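Local structure of AvmM (Streptomyces sp. NBRC 109436, 7FE6) at residues R19-D22 against N23-A26; D70-R73 against R74-K78. The protein catalyses macrocyclization in alchivemycin A biosynthesis, through dehydration and a Michael-type addition. All coordinates share one frame; numbering follows the deposited sequence.

Overall arrangement
Both contacts are local turns at the entry to a strand of the same antiparallel sheet. Interaction 1 leads into strand 24-29, an outermost strand of that sheet within this chain, and interaction 2 into strand 77-83; strands 40-49 and 135-144 run between them. The two lie on opposite sides of the chain's centre and do not touch, with about 27 Å between their centres and about 17 Å between nearest atoms. Bound alchivemycin A is contacted by R50, just after strand 40-49, and by V133 and E134, just before strand 135-144. Interaction 1 is close to this pocket: the V25 side chain is about 8 Å from the ligand, and N23 and V25 both meet R50.

Interaction 1: R19-D22 against N23-A26; sequences RVND and NIVA
N21 reaches forward over its own turn and takes the backbone N-H of N23 on its side-chain oxygen, OD1 to N at 2.9 Å. The bond is fairly straight, but the donor sits above the plane of the amide, 37° out of it. With CG anti to the backbone N of N21 (chi1 -170°), the amide lies beside the residue's own carbonyl carbon and OD1 faces the next peptides. That same oxygen also rests against CB of N23 at 3.2 Å. The two asparagine amides are turned 56° apart, and a water accepts from both: N21 ND2 lies 3.3 Å from its oxygen, while the link from N23 ND2 is weak. ND2 of N21 also bonds the hydroxyl of Y55, so each end of this buried amide has a partner and its rotation is fixed. The side-chain bond makes an Asx turn, laid over a type I beta turn from N21 to I24 whose own bond, I24 N to N21 O at 3.3 Å, is weak. Replacing N21 with an alanine would probably leave the N23 N-H and the Y55 hydroxyl without this mate, and the turn less firmly set. D22, at the first corner, points its side chain away from the residues that follow; OD2 makes a long and weak ion pair with R13, and the side chain lies against R181. Its carbonyl oxygen meets CG1 of V25 at 3.2 Å. Beyond the corner I24 enters strand 24-29, its side chain packed on P159 and M161 of strand 153-162.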
loop_
_atom_site.group_PDB
_atom_site.type_symbol
_atom_site.label_atom_id
_atom_site.label_comp_id
_atom_site.label_asym_id
_atom_site.label_seq_id
_atom_site.Cartn_x
_atom_site.Cartn_y
_atom_site.Cartn_z
ATOM N N ARG A 19 -10.444 15.112 -16.949
ATOM C CA ARG A 19 -9.061 15.504 -16.760
ATOM C C ARG A 19 -8.547 14.881 -15.469
ATOM O O ARG A 19 -9.210 14.943 -14.425
ATOM C CB ARG A 19 -8.931 17.025 -16.734
ATOM C CG ARG A 19 -9.277 17.677 -18.068
ATOM C CD ARG A 19 -9.056 19.168 -18.013
ATOM N NE ARG A 19 -10.079 19.837 -17.211
ATOM C CZ ARG A 19 -9.913 21.028 -16.640
ATOM N NH1 ARG A 19 -8.755 21.668 -16.764
ATOM N NH2 ARG A 19 -10.892 21.575 -15.930
ATOM N N VAL A 20 -7.359 14.296 -15.541
ATOM C CA VAL A 20 -6.826 13.502 -14.448
ATOM C C VAL A 20 -5.399 13.955 -14.174
ATOM O O VAL A 20 -4.550 13.934 -15.073
ATOM C CB VAL A 20 -6.882 11.997 -14.758
ATOM C CG1 VAL A 20 -6.050 11.225 -13.766
ATOM C CG2 VAL A 20 -8.333 11.512 -14.764
ATOM N N ASN A 21 -5.147 14.383 -12.942
ATOM C CA ASN A 21 -3.811 14.697 -12.460
ATOM C C ASN A 21 -3.348 13.532 -11.594
ATOM O O ASN A 21 -3.813 13.370 -10.461
ATOM C CB ASN A 21 -3.809 16.004 -11.682
ATOM C CG ASN A 21 -2.413 16.485 -11.384
ATOM O OD1 ASN A 21 -1.459 15.715 -11.465
ATOM N ND2 ASN A 21 -2.280 17.749 -11.014
ATOM N N ASP A 22 -2.452 12.703 -12.151
ATOM C CA ASP A 22 -1.813 11.574 -11.459
ATOM C C ASP A 22 -0.929 11.980 -10.291
ATOM O O ASP A 22 -0.552 11.118 -9.499
ATOM C CB ASP A 22 -0.950 10.764 -12.426
ATOM C CG ASP A 22 -1.776 9.920 -13.368
ATOM O OD1 ASP A 22 -2.804 9.356 -12.915
ATOM O OD2 ASP A 22 -1.396 9.825 -14.557
ATOM N N ASN A 23 -0.572 13.249 -10.162
ATOM C CA ASN A 23 0.240 13.652 -9.026
ATOM C C ASN A 23 -0.546 13.610 -7.723
ATOM O O ASN A 23 0.064 13.616 -6.650
ATOM C CB ASN A 23 0.794 15.059 -9.259
ATOM C CG ASN A 23 2.035 15.072 -10.137
ATOM O OD1 ASN A 23 2.797 14.104 -10.176
ATOM N ND2 ASN A 23 2.244 16.179 -10.845
ATOM N N ILE A 24 -1.876 13.582 -7.795
ATOM C CA ILE A 24 -2.744 13.476 -6.628
ATOM C C ILE A 24 -3.105 11.999 -6.509
ATOM O O ILE A 24 -4.002 11.512 -7.210
ATOM C CB ILE A 24 -4.002 14.345 -6.758
ATOM C CG1 ILE A 24 -3.668 15.729 -7.310
ATOM C CG2 ILE A 24 -4.658 14.495 -5.400
ATOM C CD1 ILE A 24 -2.666 16.533 -6.459
ATOM N N VAL A 25 -2.408 11.293 -5.618
ATOM C CA VAL A 25 -2.530 9.847 -5.472
ATOM C C VAL A 25 -3.319 9.527 -4.192
ATOM O O VAL A 25 -3.576 10.395 -3.366
ATOM C CB VAL A 25 -1.139 9.172 -5.468
ATOM C CG1 VAL A 25 -0.324 9.679 -6.667
ATOM C CG2 VAL A 25 -0.396 9.470 -4.166
ATOM N N ALA A 26 -3.680 8.256 -4.015
ATOM C CA ALA A 26 -4.383 7.839 -2.804
ATOM C C ALA A 26 -3.843 6.504 -2.281
ATOM O O ALA A 26 -3.436 5.631 -3.053
ATOM C CB ALA A 26 -5.882 7.727 -3.050
HETATM O O HOH W 1 0.319 18.591 -9.230
#

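Interaction 2: D70-R73 against R74-K78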
loop_
_atom_site.group_PDB
_atom_site.type_symbol
_atom_site.label_atom_id
_atom_site.label_comp_id
_atom_site.label_asym_id
_atom_site.label_seq_id
_atom_site.Cartn_x
_atom_site.Cartn_y
_atom_site.Cartn_z
ATOM N N ASP A 70 -25.171 -6.957 -10.570
ATOM C CA ASP A 70 -25.468 -5.553 -10.829
ATOM C C ASP A 70 -26.613 -5.019 -9.973
ATOM O O ASP A 70 -27.121 -3.921 -10.249
ATOM C CB ASP A 70 -25.769 -5.315 -12.310
ATOM C CG ASP A 70 -26.877 -6.186 -12.824
ATOM O OD1 ASP A 70 -27.735 -6.626 -12.022
ATOM O OD2 ASP A 70 -26.903 -6.409 -14.052
ATOM N N ASP A 71 -26.996 -5.736 -8.915
ATOM C CA ASP A 71 -28.089 -5.317 -8.045
ATOM C C ASP A 71 -27.647 -4.473 -6.850
ATOM O O ASP A 71 -28.509 -3.983 -6.119
ATOM C CB ASP A 71 -28.841 -6.544 -7.532
ATOM C CG ASP A 71 -27.902 -7.608 -6.979
ATOM O OD1 ASP A 71 -26.716 -7.636 -7.380
ATOM O OD2 ASP A 71 -28.349 -8.406 -6.127
ATOM N N LEU A 72 -26.350 -4.306 -6.606
ATOM C CA LEU A 72 -25.909 -3.482 -5.482
ATOM C C LEU A 72 -26.387 -2.033 -5.623
ATOM O O LEU A 72 -26.354 -1.448 -6.711
ATOM C CB LEU A 72 -24.379 -3.533 -5.361
ATOM C CG LEU A 72 -23.665 -2.640 -4.335
ATOM C CD1 LEU A 72 -24.010 -3.077 -2.918
ATOM C CD2 LEU A 72 -22.140 -2.648 -4.541
ATOM N N ARG A 73 -26.889 -1.467 -4.528
ATOM C CA ARG A 73 -27.246 -0.050 -4.474
ATOM C C ARG A 73 -26.614 0.596 -3.245
ATOM O O ARG A 73 -26.136 -0.090 -2.343
ATOM C CB ARG A 73 -28.770 0.138 -4.445
ATOM C CG ARG A 73 -29.445 -0.437 -5.660
ATOM C CD ARG A 73 -29.040 0.285 -6.945
ATOM N NE ARG A 73 -29.721 -0.312 -8.096
ATOM C CZ ARG A 73 -29.168 -1.210 -8.908
ATOM N NH1 ARG A 73 -27.897 -1.589 -8.724
ATOM N NH2 ARG A 73 -29.878 -1.716 -9.913
ATOM N N ARG A 74 -26.667 1.935 -3.189
ATOM C CA ARG A 74 -26.116 2.666 -2.044
ATOM C C ARG A 74 -26.711 2.177 -0.728
ATOM O O ARG A 74 -26.017 2.113 0.300
ATOM C CB ARG A 74 -26.359 4.175 -2.217
ATOM C CG ARG A 74 -25.996 5.030 -0.998
ATOM C CD ARG A 74 -24.522 4.891 -0.585
ATOM N NE ARG A 74 -24.207 5.724 0.572
ATOM C CZ ARG A 74 -24.396 5.355 1.838
ATOM N NH1 ARG A 74 -24.895 4.154 2.114
ATOM N NH2 ARG A 74 -24.090 6.188 2.831
ATOM N N GLU A 75 -28.007 1.843 -0.755
ATOM C CA GLU A 75 -28.782 1.387 0.394
ATOM C C GLU A 75 -28.328 0.048 0.966
ATOM O O GLU A 75 -28.650 -0.245 2.120
ATOM C CB GLU A 75 -30.267 1.278 -0.011
ATOM C CG GLU A 75 -30.973 2.619 -0.301
ATOM C CD GLU A 75 -30.435 3.333 -1.544
ATOM O OE1 GLU A 75 -30.393 2.685 -2.623
ATOM O OE2 GLU A 75 -30.029 4.532 -1.426
ATOM N N ASP A 76 -27.588 -0.766 0.211
ATOM C CA ASP A 76 -27.244 -2.114 0.671
ATOM C C ASP A 76 -26.062 -2.126 1.630
ATOM O O ASP A 76 -25.632 -3.208 2.065
ATOM C CB ASP A 76 -26.914 -3.030 -0.509
ATOM C CG ASP A 76 -28.093 -3.273 -1.402
ATOM O OD1 ASP A 76 -29.194 -3.540 -0.870
ATOM O OD2 ASP A 76 -27.909 -3.171 -2.640
ATOM N N PHE A 77 -25.498 -0.960 1.923
ATOM C CA PHE A 77 -24.397 -0.865 2.856
ATOM C C PHE A 77 -24.529 0.407 3.684
ATOM O O PHE A 77 -25.246 1.348 3.331
ATOM C CB PHE A 77 -23.051 -0.936 2.123
ATOM C CG PHE A 77 -22.869 0.090 1.021
ATOM C CD1 PHE A 77 -22.276 1.323 1.286
ATOM C CD2 PHE A 77 -23.224 -0.206 -0.291
ATOM C CE1 PHE A 77 -22.077 2.247 0.270
ATOM C CE2 PHE A 77 -23.019 0.719 -1.307
ATOM C CZ PHE A 77 -22.435 1.947 -1.021
ATOM N N LYS A 78 -23.862 0.394 4.825
ATOM C CA LYS A 78 -23.758 1.560 5.679
ATOM C C LYS A 78 -22.343 2.109 5.597
ATOM O O LYS A 78 -21.369 1.345 5.563
ATOM C CB LYS A 78 -24.118 1.226 7.122
ATOM C CG LYS A 78 -25.569 0.964 7.304
ATOM C CD LYS A 78 -25.893 0.732 8.746
ATOM C CE LYS A 78 -27.352 0.390 8.880
ATOM N NZ LYS A 78 -28.256 1.520 8.488
#
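A short 3-10 turn, residues 74-76, carries the chain from the loop after strand 57-66 into strand 77-83; R73, just before it, and D76, its last residue, bond to each other across it. D76 N gives its hydrogen to R73 O at 3.0 Å, the i to i+3 bond of such a turn. In return, OD2 of D76 takes the backbone N-H of R73 at 2.7 Å, on its anti side and 30° out of the carboxylate plane. OD1, the other oxygen, forms a salt bridge with R145, so both carboxylate oxygens are engaged. The turn joins the two sheets of the fold through its buried side chains: CD1 of L72 touches CB of D76 at 3.8 Å and the edge of the F77 ring at CD2, while L72 and F77 both pack on I64 of the other sheet. F77 has CG between its backbone N and carbonyl carbon (chi1 55°), which tucks the ring back under the turn; R74 O lies over the ring's centre, 3.5 Å above its plane. R73 bends its own chain backward, and NH1 meets D70 O at 2.9 Å in the plane of the guanidinium.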